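Local atomic coordinates of vacuolar protein sorting 29 (Cryptosporidium parvum, PDB entry 2A22), a protein that probably serves, as a VPS29-family protein with a metallophosphoesterase-like fold, as a subunit of the retromer coat that sorts cargo from endosomes. Residues Gly117-Gly121 with Asn122-Pro126; Arg138-Cys142 with Asp143-Thr147; Tyr199-Asp203 with Gly204-Val208. One frame throughout, in Å; residues are numbered along the deposited sequence.

Contact 1 (Gly117-Gly121 with Asn122-Pro126); sequences GLMHG and NQVLP
A type I beta turn from Gly121 to Val124 carries the chain out of strand 114-119, and the side chain of Gln123 reaches back from this turn toward strand 114-119. The turn is closed by Val124 N donating to Gly121 O over 3.0 Å. The second link belongs to a side chain: Gly121 N gives its hydrogen to Gln123 OE1 at 2.8 Å, with the donor in the plane of the amide carbonyl but an N-H...O angle of only 140°. A sharp bend at chi2 (88°) folds the glutamine back far enough to make this bond. The other end of the same amide, NE2, hands a hydrogen to a water that also takes one from His120 N, so the amide grips two successive backbone N-H groups, one directly and one through the water. NE2 has a further, weak bond to Glu105.

Met119 runs alongside Gln123 in the opposite sense. Its chain is bent at chi3, and the terminal CE lies 3.5 Å from Gln123 CD, packed against the amide carbon. Met119 SD and Val124 CG2 are a looser apolar pair at 4.4 Å, and both side chains pack against Trp136 of helix 130-140. Gly121 has a phi of 111°, a backbone angle that suits a residue without a side chain.

The nitrogens of the His120 ring are held outside the turn, ND1 by Thr62 O and NE2 by His149 ND1. His120, His149 and Asp87 face one vacant point and could form a metal site, empty here, as in related phosphoesterases; a histidine following strand 114-119, with a tight turn after it, fits the calcineurin-like phosphoesterase fold of VPS29.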
ATOM      1  N   GLY A 117      -6.535   8.325   1.033  1.00 20.62           N
ATOM      2  CA  GLY A 117      -5.257   8.992   1.276  1.00 18.23           C
ATOM      3  C   GLY A 117      -4.130   7.970   1.272  1.00 18.74           C
ATOM      4  O   GLY A 117      -4.298   6.860   1.791  1.00 19.35           O
ATOM      5  N   LEU A 118      -2.999   8.350   0.682  1.00 16.79           N
ATOM      6  CA  LEU A 118      -1.814   7.492   0.535  1.00 16.81           C
ATOM      7  C   LEU A 118      -0.542   8.284   0.884  1.00 19.54           C
ATOM      8  O   LEU A 118      -0.304   9.358   0.317  1.00 18.94           O
ATOM      9  CB  LEU A 118      -1.697   6.997  -0.901  1.00 15.97           C
ATOM     10  CG  LEU A 118      -0.440   6.174  -1.232  1.00 12.40           C
ATOM     11  CD1 LEU A 118      -0.541   4.803  -0.558  1.00 11.25           C
ATOM     12  CD2 LEU A 118      -0.340   6.049  -2.761  1.00 11.26           C
ATOM     13  N   MET A 119       0.237   7.784   1.843  1.00 18.64           N
ATOM     14  CA  MET A 119       1.479   8.432   2.214  1.00 24.70           C
ATOM     15  C   MET A 119       2.414   7.410   2.857  1.00 22.42           C
ATOM     16  O   MET A 119       1.951   6.426   3.381  1.00 19.42           O
ATOM     17  CB  MET A 119       1.218   9.630   3.142  1.00 22.76           C
ATOM     18  CG  MET A 119       0.505   9.295   4.451  1.00 27.73           C
ATOM     19  SD  MET A 119       0.465  10.690   5.636  1.00 38.52           S
ATOM     20  CE  MET A 119       1.724  11.743   4.909  1.00 25.12           C
ATOM     21  N   HIS A 120       3.725   7.640   2.809  1.00 21.58           N
ATOM     22  CA  HIS A 120       4.656   6.656   3.326  1.00 21.53           C
ATOM     23  C   HIS A 120       4.494   6.358   4.832  1.00 22.31           C
ATOM     24  O   HIS A 120       4.571   5.198   5.246  1.00 21.85           O
ATOM     25  CB  HIS A 120       6.121   6.979   2.954  1.00 22.43           C
ATOM     26  CG  HIS A 120       7.081   5.942   3.443  1.00 21.42           C
ATOM     27  ND1 HIS A 120       7.072   4.645   2.967  1.00 18.80           N
ATOM     28  CD2 HIS A 120       8.016   5.982   4.421  1.00 20.08           C
ATOM     29  CE1 HIS A 120       7.980   3.937   3.620  1.00 23.84           C
ATOM     30  NE2 HIS A 120       8.563   4.724   4.510  1.00 20.70           N
ATOM     31  N   GLY A 121       4.269   7.387   5.643  1.00 20.02           N
ATOM     32  CA  GLY A 121       4.012   7.167   7.067  1.00 21.71           C
ATOM     33  C   GLY A 121       5.090   7.617   8.036  1.00 25.77           C
ATOM     34  O   GLY A 121       4.853   7.720   9.245  1.00 24.90           O
ATOM     35  N   ASN A 122       6.281   7.898   7.515  1.00 27.27           N
ATOM     36  CA  ASN A 122       7.368   8.350   8.353  1.00 29.87           C
ATOM     37  C   ASN A 122       7.107   9.767   8.860  1.00 31.40           C
ATOM     38  O   ASN A 122       7.691  10.184   9.864  1.00 30.57           O
ATOM     39  CB  ASN A 122       8.704   8.236   7.619  1.00 31.33           C
ATOM     40  CG  ASN A 122       8.809   9.175   6.427  1.00 33.68           C
ATOM     41  OD1 ASN A 122       7.902   9.287   5.602  1.00 35.55           O
ATOM     42  ND2 ASN A 122       9.937   9.842   6.329  1.00 36.63           N
ATOM     43  N   GLN A 123       6.207  10.475   8.168  1.00 32.67           N
ATOM     44  CA  GLN A 123       5.700  11.795   8.575  1.00 35.20           C
ATOM     45  C   GLN A 123       4.715  11.709   9.722  1.00 36.35           C
ATOM     46  O   GLN A 123       4.299  12.739  10.243  1.00 38.59           O
ATOM     47  CB  GLN A 123       4.956  12.504   7.436  1.00 33.34           C
ATOM     48  CG  GLN A 123       5.600  12.435   6.035  1.00 36.69           C
ATOM     49  CD  GLN A 123       5.168  11.206   5.233  1.00 34.02           C
ATOM     50  OE1 GLN A 123       4.796  10.168   5.803  1.00 31.27           O
ATOM     51  NE2 GLN A 123       5.239  11.313   3.905  1.00 29.24           N
ATOM     52  N   VAL A 124       4.297  10.498  10.085  1.00 38.35           N
ATOM     53  CA  VAL A 124       3.325  10.304  11.179  1.00 39.29           C
ATOM     54  C   VAL A 124       4.083  10.127  12.491  1.00 40.00           C
ATOM     55  O   VAL A 124       4.864   9.188  12.632  1.00 41.00           O
ATOM     56  CB  VAL A 124       2.397   9.083  10.922  1.00 38.44           C
ATOM     57  CG1 VAL A 124       1.458   8.831  12.111  1.00 37.40           C
ATOM     58  CG2 VAL A 124       1.602   9.270   9.630  1.00 36.74           C
ATOM     59  N   LEU A 125       3.863  11.033  13.443  1.00 41.56           N
ATOM     60  CA  LEU A 125       4.669  11.053  14.677  1.00 41.44           C
ATOM     61  C   LEU A 125       3.834  11.026  15.953  1.00 41.49           C
ATOM     62  O   LEU A 125       3.011  11.909  16.175  1.00 44.10           O
ATOM     63  CB  LEU A 125       5.625  12.248  14.664  1.00 42.68           C
ATOM     64  CG  LEU A 125       6.551  12.352  13.437  1.00 43.89           C
ATOM     65  CD1 LEU A 125       7.230  13.717  13.369  1.00 47.51           C
ATOM     66  CD2 LEU A 125       7.585  11.203  13.401  1.00 45.50           C
ATOM     67  N   PRO A 126       4.022   9.995  16.792  1.00 41.55           N
ATOM     68  CA  PRO A 126       4.928   8.856  16.583  1.00 40.22           C
ATOM     69  C   PRO A 126       4.380   7.923  15.510  1.00 39.84           C
ATOM     70  O   PRO A 126       3.170   7.928  15.241  1.00 39.59           O
ATOM     71  CB  PRO A 126       4.916   8.122  17.928  1.00 40.37           C
ATOM     72  CG  PRO A 126       4.104   8.975  18.876  1.00 42.89           C
ATOM     73  CD  PRO A 126       3.273   9.899  18.060  1.00 41.35           C
TER
HETATM   74  O   HOH W   1       5.180   9.642   1.496  1.00 22.63           O

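Contact 2 (Arg138-Cys142 with Asp143-Thr147); sequences RRLDC and DILVT
Leu140 CG stands opposite its own carbonyl carbon (chi1 -61°), whereas Leu145 CG is swung opposite its backbone N (chi1 178°); with these torsions the two side chains meet at about a right angle. They touch through one methyl each, Leu140 CD1 to Leu145 CD1, at 3.8 Å. Between them in sequence, Cys142 holds SG in the cleft between its own N and carbonyl carbon (chi1 59°), which brings the sulfur to 4.0 Å from Leu145 CB and 3.4 Å from Ile144 O.

The helix stops in a Schellman motif. Asp141, its C-prime residue with positive phi, turns the chain; Cys142 N bonds to Gln137 O, and Asp141 N makes a weak bond to Arg138 O. After Cys142 and Asp143 the chain enters strand 144-147, completing the beta-alpha-beta unit begun by strand 114-119. Leu133 packs on Leu145 from the same helix, and Tyr106 and Val108 meet Leu140 from strand 106-111.

The acidic groups turn elsewhere: Asp141 forms a salt bridge with Lys115 NZ, while Asp143 OD2 accepts from Lys115 N. Across this helix-to-strand connection, therefore, methyl groups and a sulfur supply the side-chain contact, and the carboxylates tie the connection to strand 114-119.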
ATOM      1  N   ARG A 138      -7.792  13.427   8.547  1.00 29.53           N
ATOM      2  CA  ARG A 138      -8.555  14.669   8.609  1.00 32.63           C
ATOM      3  C   ARG A 138      -7.862  15.729   7.752  1.00 30.86           C
ATOM      4  O   ARG A 138      -8.518  16.456   6.991  1.00 27.58           O
ATOM      5  CB  ARG A 138      -8.701  15.128  10.064  1.00 32.42           C
ATOM      6  CG  ARG A 138      -9.725  14.318  10.829  1.00 38.62           C
ATOM      7  CD  ARG A 138     -10.066  14.902  12.212  1.00 40.20           C
ATOM      8  NE  ARG A 138     -10.498  13.820  13.106  1.00 51.80           N
ATOM      9  CZ  ARG A 138     -11.163  13.976  14.255  1.00 54.18           C
ATOM     10  NH1 ARG A 138     -11.493  15.188  14.686  1.00 55.78           N
ATOM     11  NH2 ARG A 138     -11.505  12.909  14.974  1.00 53.51           N
ATOM     12  N   ARG A 139      -6.530  15.791   7.858  1.00 30.66           N
ATOM     13  CA  ARG A 139      -5.766  16.709   7.028  1.00 31.58           C
ATOM     14  C   ARG A 139      -5.998  16.432   5.556  1.00 32.76           C
ATOM     15  O   ARG A 139      -6.285  17.361   4.782  1.00 32.97           O
ATOM     16  CB  ARG A 139      -4.276  16.644   7.347  1.00 33.35           C
ATOM     17  CG  ARG A 139      -3.405  17.134   6.201  1.00 39.63           C
ATOM     18  CD  ARG A 139      -2.450  18.242   6.605  1.00 46.21           C
ATOM     19  NE  ARG A 139      -1.757  17.926   7.850  1.00 46.64           N
ATOM     20  CZ  ARG A 139      -0.476  18.199   8.083  1.00 51.74           C
ATOM     21  NH1 ARG A 139       0.287  18.784   7.143  1.00 46.63           N
ATOM     22  NH2 ARG A 139       0.045  17.863   9.262  1.00 49.84           N
ATOM     23  N   LEU A 140      -5.855  15.158   5.165  1.00 30.16           N
ATOM     24  CA  LEU A 140      -6.057  14.766   3.780  1.00 28.67           C
ATOM     25  C   LEU A 140      -7.543  14.708   3.460  1.00 28.94           C
ATOM     26  O   LEU A 140      -7.931  14.667   2.300  1.00 28.79           O
ATOM     27  CB  LEU A 140      -5.368  13.426   3.476  1.00 28.51           C
ATOM     28  CG  LEU A 140      -3.841  13.371   3.664  1.00 27.91           C
ATOM     29  CD1 LEU A 140      -3.272  11.977   3.366  1.00 29.24           C
ATOM     30  CD2 LEU A 140      -3.147  14.432   2.813  1.00 28.74           C
ATOM     31  N   ASP A 141      -8.371  14.712   4.496  1.00 28.80           N
ATOM     32  CA  ASP A 141      -9.829  14.672   4.317  1.00 30.79           C
ATOM     33  C   ASP A 141     -10.253  13.431   3.545  1.00 29.25           C
ATOM     34  O   ASP A 141     -11.006  13.518   2.557  1.00 30.53           O
ATOM     35  CB  ASP A 141     -10.343  15.941   3.601  1.00 31.86           C
ATOM     36  CG  ASP A 141     -11.861  16.085   3.710  1.00 34.88           C
ATOM     37  OD1 ASP A 141     -12.368  16.054   4.854  1.00 38.59           O
ATOM     38  OD2 ASP A 141     -12.542  16.205   2.663  1.00 35.51           O
ATOM     39  N   CYS A 142      -9.747  12.274   3.973  1.00 27.43           N
ATOM     40  CA  CYS A 142     -10.024  11.025   3.265  1.00 24.49           C
ATOM     41  C   CYS A 142     -10.918  10.088   4.091  1.00 22.92           C
ATOM     42  O   CYS A 142     -11.041  10.254   5.302  1.00 22.64           O
ATOM     43  CB  CYS A 142      -8.710  10.358   2.812  1.00 23.61           C
ATOM     44  SG  CYS A 142      -7.597   9.985   4.153  1.00 23.05           S
ATOM     45  N   ASP A 143     -11.580   9.146   3.419  1.00 20.84           N
ATOM     46  CA  ASP A 143     -12.356   8.095   4.086  1.00 18.35           C
ATOM     47  C   ASP A 143     -11.493   6.916   4.501  1.00 18.80           C
ATOM     48  O   ASP A 143     -11.796   6.234   5.463  1.00 18.54           O
ATOM     49  CB  ASP A 143     -13.457   7.585   3.159  1.00 19.57           C
ATOM     50  CG  ASP A 143     -14.327   8.694   2.660  1.00 22.96           C
ATOM     51  OD1 ASP A 143     -14.899   9.398   3.505  1.00 29.62           O
ATOM     52  OD2 ASP A 143     -14.415   8.891   1.437  1.00 23.63           O
ATOM     53  N   ILE A 144     -10.431   6.657   3.741  1.00 20.47           N
ATOM     54  CA  ILE A 144      -9.520   5.545   4.014  1.00 18.60           C
ATOM     55  C   ILE A 144      -8.107   6.089   3.894  1.00 18.92           C
ATOM     56  O   ILE A 144      -7.763   6.783   2.919  1.00 21.52           O
ATOM     57  CB  ILE A 144      -9.719   4.349   3.024  1.00 19.29           C
ATOM     58  CG1 ILE A 144     -11.175   3.840   3.034  1.00 17.30           C
ATOM     59  CG2 ILE A 144      -8.707   3.210   3.331  1.00 16.05           C
ATOM     60  CD1 ILE A 144     -11.534   2.844   1.888  1.00 16.95           C
ATOM     61  N   LEU A 145      -7.296   5.813   4.899  1.00 18.43           N
ATOM     62  CA  LEU A 145      -5.895   6.226   4.856  1.00 17.43           C
ATOM     63  C   LEU A 145      -4.948   5.022   4.767  1.00 18.18           C
ATOM     64  O   LEU A 145      -4.976   4.120   5.621  1.00 14.28           O
ATOM     65  CB  LEU A 145      -5.550   7.081   6.074  1.00 16.66           C
ATOM     66  CG  LEU A 145      -4.099   7.556   6.190  1.00 16.69           C
ATOM     67  CD1 LEU A 145      -3.727   8.574   5.063  1.00 11.48           C
ATOM     68  CD2 LEU A 145      -3.839   8.185   7.562  1.00 15.14           C
ATOM     69  N   VAL A 146      -4.084   5.048   3.748  1.00 18.74           N
ATOM     70  CA  VAL A 146      -3.095   3.984   3.532  1.00 17.31           C
ATOM     71  C   VAL A 146      -1.654   4.490   3.756  1.00 18.73           C
ATOM     72  O   VAL A 146      -1.164   5.383   3.044  1.00 17.94           O
ATOM     73  CB  VAL A 146      -3.241   3.400   2.111  1.00 18.55           C
ATOM     74  CG1 VAL A 146      -2.330   2.144   1.932  1.00 14.19           C
ATOM     75  CG2 VAL A 146      -4.728   3.061   1.826  1.00 15.13           C
ATOM     76  N   THR A 147      -0.980   3.915   4.742  1.00 18.05           N
ATOM     77  CA  THR A 147       0.396   4.300   5.055  1.00 17.48           C
ATOM     78  C   THR A 147       1.255   3.037   5.230  1.00 19.61           C
ATOM     79  O   THR A 147       0.720   1.929   5.410  1.00 18.11           O
ATOM     80  CB  THR A 147       0.459   5.145   6.350  1.00 18.92           C
ATOM     81  OG1 THR A 147       0.065   4.329   7.462  1.00 14.69           O
ATOM     82  CG2 THR A 147      -0.484   6.364   6.261  1.00 14.92           C
TER

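Contact 3 (Tyr199-Asp203 with Gly204-Val208); sequences YDLRD and GKTNV
Strands 199-202 and 205-208 run antiparallel, their short axes 4.6 Å apart at closest and 148° between directions, and a type I' turn from Arg202 to Lys205 joins them. Asp200 with Asn207 and Arg202 with Lys205 are the hydrogen-bonded pairs; the bond from Asn207 N to Asp200 O is 2.8 Å long. Asp203 and Gly204 both take positive phi at the turn's two central positions.

On the face with Tyr199, Leu201, Thr206 and Val208, the tyrosine and valine lie side by side. Val208 CG1 sits over one face of the Tyr199 ring, 3.9 Å from its centroid and offset toward the rim, a CH-pi contact, while Val208 CG2 comes to 3.3 Å from Tyr199 CE1. Thr206 CG2 approaches the ring edge instead, at 3.9 Å from Tyr199 CD1. Phe184 of the neighbouring strand stacks with the same ring. Leu201 has CG opposite its backbone N (chi1 178°), and Leu201 CD1 lies 3.4 Å from Lys205 C.

The face with Asp200, Arg202, Lys205 and Asn207 is polar. Arg202 bends at chi3 (-61°) and donates NE to Asp200 OD2 at 2.9 Å, a salt bridge along one strand that meets the carboxylate on its syn side and somewhat out of its plane. Asp200 OD1 leans against Asn207 CB across the hairpin, 3.3 Å away. The Asn207 side chain crosses that of Arg202 at about a right angle, with no hydrogen bond between ND2 and NH2, both donors. A water donates to Arg202 O and receives a weak bond from Asn207 ND2, bridging turn and strand. Such tight two-residue turns are characteristic of beta hairpins, and this one joins the outermost strand, 205-214, to its neighbour 193-202 in the six-stranded sheet of the VPS29 sandwich.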
ATOM      1  N   TYR A 199      -3.172 -10.331   2.728  1.00 15.62           N
ATOM      2  CA  TYR A 199      -2.303 -11.511   2.443  1.00 15.27           C
ATOM      3  C   TYR A 199      -0.997 -11.427   3.236  1.00 15.22           C
ATOM      4  O   TYR A 199      -0.402 -10.370   3.307  1.00 16.77           O
ATOM      5  CB  TYR A 199      -1.990 -11.633   0.947  1.00 14.07           C
ATOM      6  CG  TYR A 199      -3.235 -11.938   0.142  1.00 18.35           C
ATOM      7  CD1 TYR A 199      -3.573 -13.239  -0.168  1.00 16.78           C
ATOM      8  CD2 TYR A 199      -4.100 -10.920  -0.250  1.00 16.91           C
ATOM      9  CE1 TYR A 199      -4.745 -13.528  -0.883  1.00 24.07           C
ATOM     10  CE2 TYR A 199      -5.247 -11.193  -0.972  1.00 19.04           C
ATOM     11  CZ  TYR A 199      -5.574 -12.503  -1.258  1.00 20.92           C
ATOM     12  OH  TYR A 199      -6.719 -12.771  -1.939  1.00 20.64           O
ATOM     13  N   ASP A 200      -0.588 -12.528   3.852  1.00 17.60           N
ATOM     14  CA  ASP A 200       0.753 -12.648   4.390  1.00 20.77           C
ATOM     15  C   ASP A 200       1.347 -14.034   4.129  1.00 23.40           C
ATOM     16  O   ASP A 200       0.609 -15.011   3.966  1.00 25.09           O
ATOM     17  CB  ASP A 200       0.803 -12.263   5.874  1.00 21.20           C
ATOM     18  CG  ASP A 200       0.136 -13.304   6.792  1.00 27.01           C
ATOM     19  OD1 ASP A 200      -0.876 -13.909   6.420  1.00 29.10           O
ATOM     20  OD2 ASP A 200       0.613 -13.481   7.921  1.00 30.86           O
ATOM     21  N   LEU A 201       2.676 -14.094   4.052  1.00 22.53           N
ATOM     22  CA  LEU A 201       3.383 -15.329   3.793  1.00 22.17           C
ATOM     23  C   LEU A 201       4.137 -15.747   5.046  1.00 23.98           C
ATOM     24  O   LEU A 201       5.057 -15.061   5.470  1.00 23.09           O
ATOM     25  CB  LEU A 201       4.372 -15.161   2.619  1.00 20.48           C
ATOM     26  CG  LEU A 201       5.270 -16.361   2.220  1.00 21.61           C
ATOM     27  CD1 LEU A 201       4.445 -17.595   1.928  1.00 24.26           C
ATOM     28  CD2 LEU A 201       6.080 -16.028   0.984  1.00 21.38           C
ATOM     29  N   ARG A 202       3.733 -16.865   5.633  1.00 26.29           N
ATOM     30  CA  ARG A 202       4.387 -17.429   6.825  1.00 30.06           C
ATOM     31  C   ARG A 202       4.594 -18.940   6.605  1.00 30.30           C
ATOM     32  O   ARG A 202       3.702 -19.644   6.101  1.00 27.43           O
ATOM     33  CB  ARG A 202       3.558 -17.168   8.082  1.00 29.41           C
ATOM     34  CG  ARG A 202       3.478 -15.662   8.470  1.00 36.01           C
ATOM     35  CD  ARG A 202       2.612 -15.348   9.713  1.00 38.42           C
ATOM     36  NE  ARG A 202       1.205 -15.748   9.554  1.00 46.14           N
ATOM     37  CZ  ARG A 202       0.639 -16.773  10.196  1.00 50.93           C
ATOM     38  NH1 ARG A 202       1.348 -17.505  11.060  1.00 53.88           N
ATOM     39  NH2 ARG A 202      -0.635 -17.074   9.976  1.00 48.34           N
ATOM     40  N   ASP A 203       5.800 -19.408   6.916  1.00 30.92           N
ATOM     41  CA  ASP A 203       6.144 -20.832   6.828  1.00 30.08           C
ATOM     42  C   ASP A 203       5.851 -21.385   5.457  1.00 28.41           C
ATOM     43  O   ASP A 203       5.288 -22.466   5.336  1.00 27.18           O
ATOM     44  CB  ASP A 203       5.362 -21.621   7.889  1.00 30.55           C
ATOM     45  CG  ASP A 203       5.540 -21.036   9.285  1.00 35.08           C
ATOM     46  OD1 ASP A 203       6.720 -20.834   9.696  1.00 32.44           O
ATOM     47  OD2 ASP A 203       4.507 -20.781   9.953  1.00 34.96           O
ATOM     48  N   GLY A 204       6.209 -20.631   4.424  1.00 26.22           N
ATOM     49  CA  GLY A 204       6.015 -21.101   3.060  1.00 25.76           C
ATOM     50  C   GLY A 204       4.579 -21.013   2.552  1.00 26.88           C
ATOM     51  O   GLY A 204       4.323 -21.293   1.388  1.00 28.94           O
ATOM     52  N   LYS A 205       3.643 -20.597   3.403  1.00 25.80           N
ATOM     53  CA  LYS A 205       2.222 -20.617   3.048  1.00 27.05           C
ATOM     54  C   LYS A 205       1.620 -19.218   3.030  1.00 23.52           C
ATOM     55  O   LYS A 205       1.803 -18.443   3.976  1.00 20.46           O
ATOM     56  CB  LYS A 205       1.442 -21.506   4.026  1.00 28.23           C
ATOM     57  CG  LYS A 205      -0.018 -21.759   3.636  1.00 31.74           C
ATOM     58  CD  LYS A 205      -0.839 -22.355   4.819  1.00 34.07           C
ATOM     59  CE  LYS A 205      -2.285 -22.779   4.397  1.00 37.80           C
ATOM     60  NZ  LYS A 205      -2.347 -23.346   2.992  1.00 39.37           N
ATOM     61  N   THR A 206       0.926 -18.889   1.942  1.00 21.09           N
ATOM     62  CA  THR A 206       0.194 -17.634   1.864  1.00 21.73           C
ATOM     63  C   THR A 206      -1.148 -17.794   2.590  1.00 21.31           C
ATOM     64  O   THR A 206      -1.920 -18.695   2.285  1.00 22.32           O
ATOM     65  CB  THR A 206      -0.042 -17.189   0.402  1.00 22.39           C
ATOM     66  OG1 THR A 206       1.218 -17.019  -0.267  1.00 21.97           O
ATOM     67  CG2 THR A 206      -0.782 -15.839   0.359  1.00 19.65           C
ATOM     68  N   ASN A 207      -1.387 -16.946   3.577  1.00 21.12           N
ATOM     69  CA  ASN A 207      -2.674 -16.840   4.275  1.00 22.06           C
ATOM     70  C   ASN A 207      -3.476 -15.598   3.827  1.00 22.40           C
ATOM     71  O   ASN A 207      -2.869 -14.584   3.491  1.00 22.35           O
ATOM     72  CB  ASN A 207      -2.431 -16.754   5.790  1.00 22.29           C
ATOM     73  CG  ASN A 207      -1.544 -17.885   6.308  1.00 33.83           C
ATOM     74  OD1 ASN A 207      -1.991 -19.036   6.412  1.00 38.02           O
ATOM     75  ND2 ASN A 207      -0.266 -17.559   6.626  1.00 33.66           N
ATOM     76  N   VAL A 208      -4.817 -15.676   3.857  1.00 22.73           N
ATOM     77  CA  VAL A 208      -5.711 -14.508   3.671  1.00 22.51           C
ATOM     78  C   VAL A 208      -6.559 -14.288   4.892  1.00 23.29           C
ATOM     79  O   VAL A 208      -7.112 -15.225   5.449  1.00 26.68           O
ATOM     80  CB  VAL A 208      -6.731 -14.662   2.535  1.00 23.11           C
ATOM     81  CG1 VAL A 208      -7.157 -13.283   2.010  1.00 22.08           C
ATOM     82  CG2 VAL A 208      -6.151 -15.444   1.445  1.00 30.03           C
TER
HETATM   83  O   HOH W   2       1.309 -20.469   7.056  1.00 47.15           O

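Overall arrangement
Contacts 1 and 2 are buried neighbours, their centres about 10 Å apart, at the start and finish of one beta-alpha-beta unit. Strands 114-119 and 144-147 lie side by side in the five-stranded sheet, where Gly117 N and O probably bond to Ile144 O and Val146 N. Contact 1 uses amide and water bonds to shape the chain as it leaves its strand beside the possible metal site; contact 2 relies on apolar packing where a helix end passes into a strand. Contact 3 is a surface hairpin in the six-stranded sheet, about 26 and 28 Å from the other two between centres, with one largely apolar face around a tyrosine and one polar and charged face.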